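Local structure of nicotinate phosphoribosyltransferase (1VLP) at residues V35-Y48 and L129-I141. The protein catalyses the ATP-dependent synthesis of nicotinate ribonucleotide from nicotinate and phosphoribosyl diphosphate, the first step from nicotinic acid to NAD. Residues are numbered along the deposited sequence; the frame is centred on the assembly and turned at random.
Sequences VFTNFPDVTVTYKY and LKILVSGSWKDTI
Val35 and Val44 hold the Trp137 indole between them: methyl CG2 of Val35 sits over the centre of the six-membered ring, 3.6 Å from its centroid, and CG1 of Val44 lies 3.6 Å from CG of Trp137, over the opposite face. With its CG anti to the backbone N (chi1 -159°), Trp137 sends the indole between helix 26-38 and strand 43-50. At its edge, in the ring plane, Tyr46 OH takes a weak, bent bond from Trp137 NE1 (3.0 Å, 132° at the hydrogen); Glu245 is that hydroxyl's stronger partner. Thr140 OG1 and Val133 O lie at the Tyr46 ring edge. Cut back to an alanine, Trp137 would probably leave a gap between the two valine methyls, with Tyr46 OH relying on Glu245. Strands 43-50 and 126-134 are antiparallel neighbours in a sheet that continues through strand 388-395 on the other side of 43-50, and Tyr46 and Val133 form a hydrogen-bonded pair there, Tyr46 N to Val133 O being 2.8 Å. Gly135 marks the corner, where a side chain would strike its preceding carbonyl. Beyond it Trp137 N bonds to Val42 O, and Lys138 bends at its end to place NZ 2.6 Å from Pro40 O, in the carbonyl plane.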
loop_
_atom_site.group_PDB
_atom_site.type_symbol
_atom_site.label_atom_id
_atom_site.label_comp_id
_atom_site.label_asym_id
_atom_site.label_seq_id
_atom_site.Cartn_x
_atom_site.Cartn_y
_atom_site.Cartn_z
ATOM N N VAL A 35 13.647 6.907 -3.663
ATOM C CA VAL A 35 13.625 7.468 -5.001
ATOM C C VAL A 35 14.423 8.751 -5.030
ATOM O O VAL A 35 15.180 8.994 -5.978
ATOM C CB VAL A 35 12.183 7.689 -5.428
ATOM C CG1 VAL A 35 12.078 8.544 -6.617
ATOM C CG2 VAL A 35 11.515 6.304 -5.655
ATOM N N PHE A 36 14.228 9.567 -4.001
ATOM C CA PHE A 36 14.978 10.813 -3.848
ATOM C C PHE A 36 16.483 10.531 -3.805
ATOM O O PHE A 36 17.246 11.253 -4.434
ATOM C CB PHE A 36 14.543 11.574 -2.572
ATOM C CG PHE A 36 15.492 12.696 -2.190
ATOM C CD1 PHE A 36 15.525 13.858 -2.920
ATOM C CD2 PHE A 36 16.404 12.528 -1.131
ATOM C CE1 PHE A 36 16.406 14.898 -2.574
ATOM C CE2 PHE A 36 17.296 13.568 -0.792
ATOM C CZ PHE A 36 17.283 14.728 -1.520
ATOM N N THR A 37 16.874 9.512 -3.050
ATOM C CA THR A 37 18.265 9.176 -2.801
ATOM C C THR A 37 18.967 8.662 -4.086
ATOM O O THR A 37 20.097 9.066 -4.403
ATOM C CB THR A 37 18.401 8.199 -1.590
ATOM O OG1 THR A 37 17.934 8.842 -0.355
ATOM C CG2 THR A 37 19.845 7.766 -1.367
ATOM N N ASN A 38 18.288 7.781 -4.826
ATOM C CA ASN A 38 18.871 6.980 -5.878
ATOM C C ASN A 38 18.499 7.411 -7.285
ATOM O O ASN A 38 19.316 7.356 -8.201
ATOM C CB ASN A 38 18.456 5.519 -5.664
ATOM C CG ASN A 38 19.034 4.940 -4.402
ATOM O OD1 ASN A 38 20.240 4.654 -4.349
ATOM N ND2 ASN A 38 18.209 4.739 -3.384
ATOM N N PHE A 39 17.264 7.873 -7.457
ATOM C CA PHE A 39 16.726 8.190 -8.778
ATOM C C PHE A 39 15.983 9.547 -8.850
ATOM O O PHE A 39 14.889 9.630 -9.371
ATOM C CB PHE A 39 15.800 7.046 -9.219
ATOM C CG PHE A 39 16.460 5.686 -9.180
ATOM C CD1 PHE A 39 17.509 5.372 -10.039
ATOM C CD2 PHE A 39 16.047 4.711 -8.287
ATOM C CE1 PHE A 39 18.108 4.140 -10.016
ATOM C CE2 PHE A 39 16.647 3.481 -8.264
ATOM C CZ PHE A 39 17.676 3.191 -9.125
ATOM N N PRO A 40 16.623 10.619 -8.381
ATOM C CA PRO A 40 15.987 11.960 -8.306
ATOM C C PRO A 40 15.594 12.600 -9.666
ATOM O O PRO A 40 14.868 13.614 -9.702
ATOM C CB PRO A 40 17.094 12.810 -7.661
ATOM C CG PRO A 40 18.351 12.134 -8.024
ATOM C CD PRO A 40 18.037 10.669 -7.960
ATOM N N ASP A 41 16.102 12.032 -10.739
ATOM C CA ASP A 41 16.005 12.538 -12.130
ATOM C C ASP A 41 14.976 11.764 -13.002
ATOM O O ASP A 41 14.459 12.259 -14.007
ATOM C CB ASP A 41 17.360 12.319 -12.782
ATOM C CG ASP A 41 17.901 10.841 -12.599
ATOM O OD1 ASP A 41 17.981 10.371 -11.394
ATOM O OD2 ASP A 41 18.255 10.179 -13.662
ATOM N N VAL A 42 14.782 10.512 -12.645
ATOM C CA VAL A 42 13.935 9.588 -13.393
ATOM C C VAL A 42 12.524 10.123 -13.413
ATOM O O VAL A 42 12.040 10.658 -12.425
ATOM C CB VAL A 42 13.983 8.176 -12.712
ATOM C CG1 VAL A 42 12.895 7.255 -13.194
ATOM C CG2 VAL A 42 15.363 7.569 -12.857
ATOM N N THR A 43 11.865 9.966 -14.562
ATOM C CA THR A 43 10.502 10.435 -14.756
ATOM C C THR A 43 9.580 9.226 -14.863
ATOM O O THR A 43 9.979 8.127 -15.309
ATOM C CB THR A 43 10.334 11.383 -15.973
ATOM O OG1 THR A 43 10.534 10.682 -17.208
ATOM C CG2 THR A 43 11.304 12.533 -15.876
ATOM N N VAL A 44 8.368 9.406 -14.355
ATOM C CA VAL A 44 7.413 8.317 -14.335
ATOM C C VAL A 44 6.010 8.821 -14.650
ATOM O O VAL A 44 5.713 10.045 -14.576
ATOM C CB VAL A 44 7.367 7.635 -12.923
ATOM C CG1 VAL A 44 8.725 6.996 -12.550
ATOM C CG2 VAL A 44 6.887 8.669 -11.837
ATOM N N THR A 45 5.148 7.857 -14.992
ATOM C CA THR A 45 3.717 8.135 -15.107
ATOM C C THR A 45 2.985 7.054 -14.323
ATOM O O THR A 45 3.262 5.872 -14.509
ATOM C CB THR A 45 3.245 8.129 -16.573
ATOM O OG1 THR A 45 3.889 9.202 -17.263
ATOM C CG2 THR A 45 1.743 8.292 -16.652
ATOM N N TYR A 46 2.033 7.458 -13.479
ATOM C CA TYR A 46 1.056 6.537 -12.839
ATOM C C TYR A 46 -0.302 6.722 -13.485
ATOM O O TYR A 46 -0.630 7.856 -13.921
ATOM C CB TYR A 46 0.887 6.828 -11.330
ATOM C CG TYR A 46 2.118 6.655 -10.458
ATOM C CD1 TYR A 46 3.099 7.659 -10.405
ATOM C CD2 TYR A 46 2.303 5.515 -9.680
ATOM C CE1 TYR A 46 4.227 7.522 -9.610
ATOM C CE2 TYR A 46 3.434 5.373 -8.882
ATOM C CZ TYR A 46 4.393 6.401 -8.874
ATOM O OH TYR A 46 5.501 6.328 -8.087
ATOM N N LYS A 47 -1.123 5.665 -13.490
ATOM C CA LYS A 47 -2.437 5.730 -14.083
ATOM C C LYS A 47 -3.467 5.136 -13.165
ATOM O O LYS A 47 -3.272 4.102 -12.599
ATOM C CB LYS A 47 -2.484 4.983 -15.421
ATOM C CG LYS A 47 -3.915 4.597 -15.872
ATOM C CD LYS A 47 -3.984 3.784 -17.201
ATOM C CE LYS A 47 -5.465 3.552 -17.653
ATOM N NZ LYS A 47 -6.186 2.361 -17.069
ATOM N N TYR A 48 -4.576 5.842 -13.082
ATOM C CA TYR A 48 -5.794 5.385 -12.374
ATOM C C TYR A 48 -6.541 4.372 -13.209
ATOM O O TYR A 48 -6.733 4.540 -14.386
ATOM C CB TYR A 48 -6.695 6.590 -12.108
ATOM C CG TYR A 48 -8.135 6.331 -11.713
ATOM C CD1 TYR A 48 -8.475 6.090 -10.374
ATOM C CD2 TYR A 48 -9.144 6.330 -12.678
ATOM C CE1 TYR A 48 -9.776 5.883 -10.010
ATOM C CE2 TYR A 48 -10.502 6.105 -12.316
ATOM C CZ TYR A 48 -10.797 5.943 -10.962
ATOM O OH TYR A 48 -12.103 5.782 -10.602
ATOM N N LEU A 129 -13.693 8.607 -14.680
ATOM C CA LEU A 129 -12.523 9.435 -14.396
ATOM C C LEU A 129 -11.311 8.980 -15.165
ATOM O O LEU A 129 -11.096 7.779 -15.372
ATOM C CB LEU A 129 -12.165 9.435 -12.892
ATOM C CG LEU A 129 -13.298 9.561 -11.887
ATOM C CD1 LEU A 129 -12.722 9.636 -10.507
ATOM C CD2 LEU A 129 -14.167 10.746 -12.215
ATOM N N LYS A 130 -10.536 9.952 -15.636
ATOM C CA LYS A 130 -9.251 9.692 -16.241
ATOM C C LYS A 130 -8.217 10.490 -15.452
ATOM O O LYS A 130 -8.306 11.709 -15.381
ATOM C CB LYS A 130 -9.255 10.092 -17.719
ATOM C CG LYS A 130 -7.999 9.672 -18.420
ATOM C CD LYS A 130 -8.075 9.895 -19.941
ATOM C CE LYS A 130 -6.690 10.047 -20.533
ATOM N NZ LYS A 130 -6.727 10.195 -22.029
ATOM N N ILE A 131 -7.262 9.787 -14.861
ATOM C CA ILE A 131 -6.221 10.428 -14.044
ATOM C C ILE A 131 -4.862 9.878 -14.375
ATOM O O ILE A 131 -4.632 8.686 -14.231
ATOM C CB ILE A 131 -6.498 10.332 -12.528
ATOM C CG1 ILE A 131 -7.850 10.974 -12.159
ATOM C CG2 ILE A 131 -5.397 11.065 -11.729
ATOM C CD1 ILE A 131 -8.388 10.494 -10.797
ATOM N N LEU A 132 -3.977 10.758 -14.829
ATOM C CA LEU A 132 -2.560 10.455 -14.979
ATOM C C LEU A 132 -1.724 11.361 -14.094
ATOM O O LEU A 132 -1.989 12.544 -14.002
ATOM C CB LEU A 132 -2.138 10.666 -16.420
ATOM C CG LEU A 132 -2.731 9.708 -17.443
ATOM C CD1 LEU A 132 -2.362 10.208 -18.797
ATOM C CD2 LEU A 132 -2.214 8.320 -17.218
ATOM N N VAL A 133 -0.733 10.788 -13.414
ATOM C CA VAL A 133 0.165 11.525 -12.567
ATOM C C VAL A 133 1.605 11.340 -13.123
ATOM O O VAL A 133 2.092 10.210 -13.211
ATOM C CB VAL A 133 0.086 11.086 -11.096
ATOM C CG1 VAL A 133 0.896 11.985 -10.243
ATOM C CG2 VAL A 133 -1.381 10.990 -10.586
ATOM N N SER A 134 2.218 12.420 -13.587
ATOM C CA SER A 134 3.457 12.282 -14.304
ATOM C C SER A 134 4.407 13.415 -13.962
ATOM O O SER A 134 4.040 14.565 -13.730
ATOM C CB SER A 134 3.185 12.183 -15.802
ATOM O OG SER A 134 4.356 11.989 -16.587
ATOM N N GLY A 135 5.663 13.043 -13.974
ATOM C CA GLY A 135 6.772 13.956 -13.604
ATOM C C GLY A 135 7.936 13.195 -13.045
ATOM O O GLY A 135 7.996 11.958 -13.191
ATOM N N SER A 136 8.864 13.890 -12.377
ATOM C CA SER A 136 9.963 13.209 -11.716
ATOM C C SER A 136 9.396 12.258 -10.674
ATOM O O SER A 136 8.420 12.524 -10.015
ATOM C CB SER A 136 10.934 14.235 -11.081
ATOM O OG SER A 136 12.178 13.670 -10.722
ATOM N N TRP A 137 10.057 11.127 -10.512
ATOM C CA TRP A 137 9.600 10.110 -9.579
ATOM C C TRP A 137 9.489 10.676 -8.147
ATOM O O TRP A 137 8.495 10.426 -7.508
ATOM C CB TRP A 137 10.497 8.884 -9.690
ATOM C CG TRP A 137 9.910 7.576 -9.178
ATOM C CD1 TRP A 137 8.641 7.343 -8.743
ATOM C CD2 TRP A 137 10.572 6.311 -9.149
ATOM N NE1 TRP A 137 8.473 6.053 -8.423
ATOM C CE2 TRP A 137 9.634 5.370 -8.667
ATOM C CE3 TRP A 137 11.875 5.872 -9.467
ATOM C CZ2 TRP A 137 9.974 4.019 -8.460
ATOM C CZ3 TRP A 137 12.190 4.536 -9.269
ATOM C CH2 TRP A 137 11.241 3.624 -8.785
ATOM N N LYS A 138 10.445 11.491 -7.699
ATOM C CA LYS A 138 10.384 12.127 -6.369
ATOM C C LYS A 138 9.236 13.138 -6.204
ATOM O O LYS A 138 8.836 13.415 -5.082
ATOM C CB LYS A 138 11.693 12.823 -6.004
ATOM C CG LYS A 138 11.990 14.077 -6.721
ATOM C CD LYS A 138 13.429 14.513 -6.407
ATOM C CE LYS A 138 13.773 15.814 -7.071
ATOM N NZ LYS A 138 13.891 15.734 -8.549
ATOM N N ASP A 139 8.744 13.675 -7.311
ATOM C CA ASP A 139 7.614 14.620 -7.332
ATOM C C ASP A 139 6.263 13.928 -7.407
ATOM O O ASP A 139 5.215 14.589 -7.205
ATOM C CB ASP A 139 7.688 15.567 -8.546
ATOM C CG ASP A 139 8.761 16.620 -8.413
ATOM O OD1 ASP A 139 9.311 16.793 -7.322
ATOM O OD2 ASP A 139 9.065 17.267 -9.429
ATOM N N THR A 140 6.240 12.642 -7.776
ATOM C CA THR A 140 4.984 11.954 -8.077
ATOM C C THR A 140 4.615 10.818 -7.120
ATOM O O THR A 140 3.396 10.452 -6.975
ATOM C CB THR A 140 4.982 11.435 -9.540
ATOM O OG1 THR A 140 6.047 10.542 -9.727
ATOM C CG2 THR A 140 5.117 12.613 -10.500
ATOM N N ILE A 141 5.641 10.242 -6.504
ATOM C CA ILE A 141 5.468 9.048 -5.643
ATOM C C ILE A 141 4.405 9.171 -4.512
ATOM O O ILE A 141 3.738 8.182 -4.174
ATOM C CB ILE A 141 6.851 8.595 -5.119
ATOM C CG1 ILE A 141 6.755 7.231 -4.447
ATOM C CG2 ILE A 141 7.456 9.642 -4.184
ATOM C CD1 ILE A 141 7.691 6.302 -4.922
HETATM O O HOH W 1 12.837 11.478 -9.213
HETATM O O HOH W 2 13.270 14.628 -13.542
HETATM O O HOH W 3 -7.060 6.962 -15.889
#